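Local coordinates for probable transcriptional regulatory protein aq_1575 (Aquifex aeolicus, PDB 1LFP), which is of unsettled function but probably binds DNA and takes part in regulating transcription, at residues H6-K11 / V170-T175; V147-L152 / V164-E169; E182-L187 / V192-A197. All coordinates share one frame; numbering follows the deposited sequence.

Overall arrangement
From the N terminus, the loop 6-11 runs ahead of the helices that begin at 21-39, and interaction 1 returns 170-175 to it, closing a loop of some 160 residues. Interaction 2 lies within that span: it closes the short passage through helix 149-159, joining 147-152 to 164-169. Interaction 3 follows in series, closing the short connection from helix 180-188 to strand 196-203. No two loops cross. All three reach the same antiparallel four-stranded sheet, with strand order 163-165, 170-175, 134-143, 196-203. Interactions 2 and 3 join its two helices to the chain leading out of or into the strands, whereas interaction 1 lays the N-terminal loop against a face of the sheet.

Interaction 1. Residues H6-K11 / V170-T175; sequences HWAQIK and VHIIYT
Ala8, in the irregular loop 6-11, brings its CA to 7.2 Å from that of Val170 at the start of strand 170-175, too far for the two backbones to pair. The contact is made mainly by side chains. Ala8 CB meets Ile172 CD1 methyl to methyl at 3.8 Å. Ile172 can reach this far because its chain is extended at chi2 (168°), which sends CD1 out to the loop. Val170 approaches beside it: CG1, set between its own backbone N and carbonyl carbon (chi1 66°), lies 4.3 Å from Ala8 CB and 4.2 Å from Ala8 O. A single methyl suits Ala8, since it settles against two branched side chains while the loop stays close to the strand, and Val and Ile are residues at home in a strand. Next along the loop, Ile10 turns the same way but rests on Glu169. At the other end His6 NE2 is hydrogen-bonded to Ile240 O, and Trp7 stacks edge-to-face with Phe238, so the loop also grips the neighbouring mixed sheet. His171 and Ile173 point instead to helix 149-159. Val170 and Ile172 thus offer the loop the sheet of a ferredoxin-like (beta-alpha-beta-beta-alpha-beta) unit, on the face away from its two helices.

Interaction 2. Residues V147-L152 / V164-E169; sequences VSEEEL and VQPGEE
Ahead of the place where Glu149 meets Pro166, Val147 lies against Pro193 and His171. Ser148 holds the N-cap position, yet its hydroxyl makes no capping bond: OG donates instead to Glu151 OE2 at 3.0 Å, reaching the anti side of the carboxylate from 32° out of its plane. Glu149, in the first turn, carries the contact itself. Its CG lies 3.9 Å from Pro166 CB, the acid's methylene chain crossing the proline ring at about a right angle, and a bend at chi2 (78°) carries the carboxylate on until OE1 lies 4.4 Å from Gly167 O, two acceptors that form no bond. A glutamate suits this site because its aliphatic stem can pack while the carboxylate stays at the surface, and Pro166 gives that stem an apolar ring to lie on; Glu168, its OE2 6.1 Å from Glu149 OE2, may repel it slightly. The helix is the first of a ferredoxin-like fold, and Pro166 and Gly167 lead from its second strand, 163-165, into the turn before strand 170-175, where Gly167 N is bonded to His171 ND1. Leu152 N closes the helical turn onto Ser148 O at 3.2 Å, while its side chain turns inward onto His171, Val142 and Val192.

Interaction 3. Residues E182-L187 / V192-A197; sequences EVKENL and VPIEKA
The last helix-to-strand connection of the ferredoxin-like unit, from helix 180-188 into strand 196-203, is closed by Leu187, Lys184 and the chain from Val192 to Ala197. Leu187 O accepts a bond from Val192 N at 3.1 Å. Val192 also lays its branched side chain against that oxygen, CB standing 3.4 Å from Leu187 O, and on the apolar side Leu187 CB and Val192 CB pack at 4.1 Å. Ile194 CD1 approaches Leu187 CB at 4.3 Å, so Val192 and Ile194 both pack against Leu187. Lys184 leaves the helix with CG anti to its backbone N (chi1 174°) and stretches along Ile194 to the start of strand 196-203: CG lies 4.1 Å from Ile194 CG1, and CD 3.6 Å from Ala197 CB, where a small residue lets the long chain pass closely. A bend at chi4 (-80°) then turns NZ to a salt bridge with Glu54, with a longer, weak ion pair to Glu188, partners that probably help to offset the charge of a buried lysine. Were this lysine an alanine, Glu54 would probably lose its positive mate and a gap would open beside Ile194 and Ala197. Glu195 and Lys196 form a classic beta bulge opposite Glu141 of strand 134-143. Leu187 also touches Val159 of helix 149-159 and Ile173 of strand 170-175, while Lys184 reaches Thr51 of helix 47-58.

Interaction 1. Residues H6-K11 / V170-T175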
# COMPACT_ATOMS: atom_id res chain seq x y z
N HIS A 6 4.44 -6.11 12.31
CA HIS A 6 4.19 -7.05 11.22
C HIS A 6 3.90 -6.44 9.86
O HIS A 6 2.76 -6.15 9.50
CB HIS A 6 3.11 -8.06 11.62
CG HIS A 6 3.68 -9.26 12.33
ND1 HIS A 6 2.91 -10.33 12.72
CD2 HIS A 6 4.95 -9.55 12.68
CE1 HIS A 6 3.69 -11.24 13.28
NE2 HIS A 6 4.93 -10.79 13.27
N TRP A 7 4.98 -6.28 9.12
CA TRP A 7 4.99 -5.70 7.79
C TRP A 7 4.74 -4.20 7.76
O TRP A 7 3.62 -3.71 7.69
CB TRP A 7 4.05 -6.45 6.85
CG TRP A 7 4.87 -7.24 5.88
CD1 TRP A 7 5.98 -7.98 6.18
CD2 TRP A 7 4.75 -7.26 4.45
NE1 TRP A 7 6.56 -8.45 5.04
CE2 TRP A 7 5.83 -8.03 3.96
CE3 TRP A 7 3.84 -6.71 3.54
CZ2 TRP A 7 6.03 -8.26 2.59
CZ3 TRP A 7 4.04 -6.93 2.18
CH2 TRP A 7 5.12 -7.70 1.72
N ALA A 8 5.87 -3.51 7.82
CA ALA A 8 6.00 -2.07 7.80
C ALA A 8 7.49 -1.98 7.50
O ALA A 8 8.18 -1.04 7.88
CB ALA A 8 5.70 -1.50 9.17
N GLN A 9 7.97 -3.01 6.79
CA GLN A 9 9.37 -3.14 6.44
C GLN A 9 9.82 -2.53 5.13
O GLN A 9 9.68 -3.12 4.06
CB GLN A 9 9.77 -4.62 6.42
CG GLN A 9 11.22 -4.84 6.06
CD GLN A 9 11.58 -6.30 5.92
OE1 GLN A 9 12.75 -6.66 5.79
NE2 GLN A 9 10.57 -7.16 5.96
N ILE A 10 10.35 -1.32 5.21
CA ILE A 10 10.91 -0.60 4.09
C ILE A 10 12.39 -0.60 4.43
O ILE A 10 13.17 0.19 3.88
CB ILE A 10 10.33 0.81 3.96
CG1 ILE A 10 10.52 1.57 5.28
CG2 ILE A 10 8.87 0.77 3.56
CD1 ILE A 10 9.95 2.97 5.25
N LYS A 11 12.78 -1.49 5.36
CA LYS A 11 14.20 -1.64 5.75
C LYS A 11 14.78 -0.51 6.62
O LYS A 11 15.69 -0.72 7.41
CB LYS A 11 15.06 -1.74 4.51
CG LYS A 11 14.98 -3.06 3.77
CD LYS A 11 15.50 -2.90 2.35
CE LYS A 11 14.80 -1.77 1.63
NZ LYS A 11 13.32 -1.89 1.69
N VAL A 170 8.63 3.69 10.87
CA VAL A 170 7.39 4.38 10.60
C VAL A 170 6.29 3.98 11.57
O VAL A 170 6.24 2.85 12.08
CB VAL A 170 6.93 4.15 9.14
CG1 VAL A 170 6.58 2.68 8.91
CG2 VAL A 170 5.75 5.04 8.83
N HIS A 171 5.43 4.94 11.85
CA HIS A 171 4.32 4.70 12.74
C HIS A 171 3.15 4.56 11.79
O HIS A 171 3.11 5.20 10.76
CB HIS A 171 4.15 5.88 13.69
CG HIS A 171 5.34 6.10 14.59
ND1 HIS A 171 5.92 5.08 15.31
CD2 HIS A 171 6.00 7.23 14.93
CE1 HIS A 171 6.89 5.57 16.06
NE2 HIS A 171 6.96 6.87 15.85
N ILE A 172 2.22 3.69 12.13
CA ILE A 172 1.07 3.45 11.29
C ILE A 172 -0.22 3.81 12.00
O ILE A 172 -0.46 3.41 13.13
CB ILE A 172 0.99 1.98 10.90
CG1 ILE A 172 2.18 1.64 9.99
CG2 ILE A 172 -0.35 1.68 10.27
CD1 ILE A 172 2.36 0.14 9.78
N ILE A 173 -1.08 4.53 11.29
CA ILE A 173 -2.35 4.94 11.86
C ILE A 173 -3.45 4.46 10.94
O ILE A 173 -3.39 4.70 9.73
CB ILE A 173 -2.43 6.47 11.99
CG1 ILE A 173 -1.46 6.92 13.08
CG2 ILE A 173 -3.88 6.91 12.33
CD1 ILE A 173 -1.25 8.43 13.14
N TYR A 174 -4.44 3.76 11.50
CA TYR A 174 -5.55 3.29 10.69
C TYR A 174 -6.76 4.13 10.97
O TYR A 174 -6.96 4.56 12.11
CB TYR A 174 -5.91 1.85 11.02
CG TYR A 174 -4.96 0.86 10.48
CD1 TYR A 174 -5.10 0.39 9.18
CD2 TYR A 174 -3.94 0.35 11.26
CE1 TYR A 174 -4.27 -0.55 8.68
CE2 TYR A 174 -3.08 -0.63 10.75
CZ TYR A 174 -3.26 -1.07 9.46
OH TYR A 174 -2.46 -2.06 8.94
N THR A 175 -7.59 4.31 9.95
CA THR A 175 -8.79 5.12 10.12
C THR A 175 -9.99 4.46 9.45
O THR A 175 -9.83 3.46 8.74
CB THR A 175 -8.63 6.51 9.46
OG1 THR A 175 -8.90 6.42 8.06
CG2 THR A 175 -7.19 7.02 9.64

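Interaction 2. Residues V147-L152 / V164-E169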
# COMPACT_ATOMS: atom_id res chain seq x y z
N VAL A 147 9.18 12.23 14.69
CA VAL A 147 8.25 12.46 15.80
C VAL A 147 8.69 11.70 17.04
O VAL A 147 9.88 11.59 17.32
CB VAL A 147 6.82 12.02 15.43
CG1 VAL A 147 6.33 12.79 14.20
CG2 VAL A 147 6.78 10.53 15.20
N SER A 148 7.72 11.16 17.77
CA SER A 148 8.01 10.43 18.99
C SER A 148 6.91 9.40 19.19
O SER A 148 5.81 9.55 18.67
CB SER A 148 8.03 11.41 20.15
OG SER A 148 8.21 12.72 19.66
N GLU A 149 7.22 8.34 19.93
CA GLU A 149 6.21 7.32 20.18
C GLU A 149 5.11 8.00 20.98
O GLU A 149 3.94 7.92 20.62
CB GLU A 149 6.78 6.16 20.99
CG GLU A 149 7.05 4.88 20.22
CD GLU A 149 8.32 4.95 19.41
OE1 GLU A 149 8.39 5.76 18.47
OE2 GLU A 149 9.27 4.19 19.72
N GLU A 150 5.51 8.69 22.04
CA GLU A 150 4.57 9.35 22.94
C GLU A 150 3.69 10.43 22.32
O GLU A 150 2.46 10.35 22.41
CB GLU A 150 5.32 9.94 24.13
CG GLU A 150 4.40 10.43 25.24
CD GLU A 150 5.14 11.17 26.33
OE1 GLU A 150 4.49 11.58 27.32
OE2 GLU A 150 6.37 11.36 26.20
N GLU A 151 4.32 11.44 21.73
CA GLU A 151 3.59 12.55 21.12
C GLU A 151 2.63 12.08 20.06
O GLU A 151 1.48 12.52 20.00
CB GLU A 151 4.58 13.54 20.50
CG GLU A 151 3.98 14.39 19.41
CD GLU A 151 4.93 14.58 18.23
OE1 GLU A 151 4.44 14.77 17.10
OE2 GLU A 151 6.17 14.54 18.44
N LEU A 152 3.10 11.17 19.22
CA LEU A 152 2.29 10.66 18.15
C LEU A 152 1.13 9.81 18.65
O LEU A 152 0.01 9.90 18.14
CB LEU A 152 3.13 9.83 17.20
CG LEU A 152 2.25 9.38 16.05
CD1 LEU A 152 2.16 10.50 15.02
CD2 LEU A 152 2.81 8.12 15.46
N VAL A 164 -3.57 2.25 16.25
CA VAL A 164 -2.23 2.79 16.06
C VAL A 164 -1.15 1.80 16.43
O VAL A 164 -1.26 1.07 17.41
CB VAL A 164 -2.02 4.04 16.91
CG1 VAL A 164 -2.99 5.12 16.47
CG2 VAL A 164 -2.25 3.68 18.38
N GLN A 165 -0.10 1.76 15.63
CA GLN A 165 0.99 0.86 15.94
C GLN A 165 2.34 1.52 15.67
O GLN A 165 2.66 1.84 14.54
CB GLN A 165 0.86 -0.45 15.14
CG GLN A 165 0.72 -0.31 13.64
CD GLN A 165 0.43 -1.65 12.98
OE1 GLN A 165 -0.62 -2.24 13.19
NE2 GLN A 165 1.39 -2.14 12.19
N PRO A 166 3.13 1.75 16.73
CA PRO A 166 4.44 2.39 16.57
C PRO A 166 5.33 1.56 15.65
O PRO A 166 5.07 0.37 15.43
CB PRO A 166 5.00 2.43 18.00
CG PRO A 166 3.77 2.33 18.88
CD PRO A 166 2.92 1.33 18.13
N GLY A 167 6.37 2.19 15.13
CA GLY A 167 7.31 1.51 14.25
C GLY A 167 8.73 1.99 14.49
O GLY A 167 8.94 3.05 15.07
N GLU A 168 9.70 1.20 14.05
CA GLU A 168 11.10 1.56 14.24
C GLU A 168 11.48 2.62 13.24
O GLU A 168 12.38 3.43 13.47
CB GLU A 168 11.99 0.33 14.03
CG GLU A 168 12.21 -0.53 15.27
CD GLU A 168 13.03 0.18 16.33
OE1 GLU A 168 13.40 -0.48 17.33
OE2 GLU A 168 13.32 1.39 16.18
N GLU A 169 10.78 2.61 12.12
CA GLU A 169 11.03 3.53 11.03
C GLU A 169 9.78 4.34 10.73
O GLU A 169 9.84 5.51 10.36
CB GLU A 169 11.43 2.73 9.80
CG GLU A 169 10.64 1.43 9.69
CD GLU A 169 11.37 0.39 8.87
OE1 GLU A 169 10.85 -0.74 8.73
OE2 GLU A 169 12.47 0.72 8.37

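Interaction 3. Residues E182-L187 / V192-A197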
# COMPACT_ATOMS: atom_id res chain seq x y z
N GLU A 182 -9.78 13.25 6.26
CA GLU A 182 -10.15 14.15 7.34
C GLU A 182 -9.15 13.96 8.44
O GLU A 182 -8.72 14.93 9.06
CB GLU A 182 -11.56 13.84 7.83
CG GLU A 182 -12.10 14.86 8.80
CD GLU A 182 -13.48 14.48 9.31
OE1 GLU A 182 -14.45 14.56 8.53
OE2 GLU A 182 -13.58 14.08 10.49
N VAL A 183 -8.79 12.70 8.71
CA VAL A 183 -7.81 12.43 9.75
C VAL A 183 -6.42 12.96 9.35
O VAL A 183 -5.72 13.56 10.14
CB VAL A 183 -7.76 10.91 10.04
CG1 VAL A 183 -6.55 10.56 10.88
CG2 VAL A 183 -9.05 10.53 10.76
N LYS A 184 -6.05 12.74 8.09
CA LYS A 184 -4.77 13.19 7.58
C LYS A 184 -4.66 14.70 7.81
O LYS A 184 -3.65 15.19 8.34
CB LYS A 184 -4.68 12.93 6.07
CG LYS A 184 -3.42 13.51 5.41
CD LYS A 184 -3.44 13.13 3.91
CE LYS A 184 -2.22 13.65 3.19
NZ LYS A 184 -2.34 15.09 2.83
N GLU A 185 -5.72 15.40 7.42
CA GLU A 185 -5.78 16.87 7.55
C GLU A 185 -5.62 17.31 9.00
O GLU A 185 -4.83 18.20 9.33
CB GLU A 185 -7.13 17.36 7.01
CG GLU A 185 -7.15 18.83 6.67
CD GLU A 185 -7.22 19.07 5.17
OE1 GLU A 185 -8.28 18.76 4.57
OE2 GLU A 185 -6.22 19.56 4.60
N ASN A 186 -6.36 16.66 9.89
CA ASN A 186 -6.29 17.00 11.31
C ASN A 186 -4.93 16.71 11.92
O ASN A 186 -4.51 17.40 12.85
CB ASN A 186 -7.40 16.27 12.06
CG ASN A 186 -8.76 16.89 11.82
OD1 ASN A 186 -9.79 16.26 12.02
ND2 ASN A 186 -8.77 18.16 11.40
N LEU A 187 -4.26 15.67 11.42
CA LEU A 187 -2.93 15.34 11.93
C LEU A 187 -1.91 16.36 11.40
O LEU A 187 -1.03 16.78 12.12
CB LEU A 187 -2.49 13.95 11.45
CG LEU A 187 -3.17 12.78 12.18
CD1 LEU A 187 -2.87 11.46 11.43
CD2 LEU A 187 -2.67 12.73 13.69
N VAL A 192 1.98 16.95 12.59
CA VAL A 192 2.46 15.62 12.25
C VAL A 192 2.73 15.45 10.75
O VAL A 192 1.84 15.69 9.94
CB VAL A 192 1.42 14.54 12.65
CG1 VAL A 192 2.03 13.12 12.44
CG2 VAL A 192 0.98 14.73 14.09
N PRO A 193 3.97 15.07 10.38
CA PRO A 193 4.30 14.87 8.96
C PRO A 193 3.66 13.58 8.44
O PRO A 193 3.65 12.56 9.13
CB PRO A 193 5.81 14.80 8.97
CG PRO A 193 6.11 14.18 10.28
CD PRO A 193 5.14 14.84 11.23
N ILE A 194 3.16 13.60 7.20
CA ILE A 194 2.53 12.41 6.65
C ILE A 194 3.39 11.86 5.53
O ILE A 194 3.69 12.58 4.58
CB ILE A 194 1.17 12.73 6.04
CG1 ILE A 194 0.27 13.39 7.09
CG2 ILE A 194 0.56 11.46 5.44
CD1 ILE A 194 0.12 12.60 8.37
N GLU A 195 3.77 10.58 5.62
CA GLU A 195 4.58 9.97 4.58
C GLU A 195 3.67 9.35 3.53
O GLU A 195 3.95 9.46 2.34
CB GLU A 195 5.51 8.92 5.16
CG GLU A 195 6.43 8.29 4.14
CD GLU A 195 7.50 7.43 4.78
OE1 GLU A 195 8.38 8.00 5.47
OE2 GLU A 195 7.46 6.19 4.59
N LYS A 196 2.60 8.72 3.98
CA LYS A 196 1.63 8.10 3.07
C LYS A 196 0.26 8.11 3.69
O LYS A 196 0.15 7.97 4.90
CB LYS A 196 1.98 6.64 2.77
CG LYS A 196 3.29 6.41 2.03
CD LYS A 196 3.38 4.94 1.58
CE LYS A 196 4.65 4.68 0.77
NZ LYS A 196 4.67 3.30 0.19
N ALA A 197 -0.76 8.25 2.84
CA ALA A 197 -2.17 8.24 3.22
C ALA A 197 -2.93 7.53 2.10
O ALA A 197 -3.06 8.04 0.99
CB ALA A 197 -2.70 9.68 3.39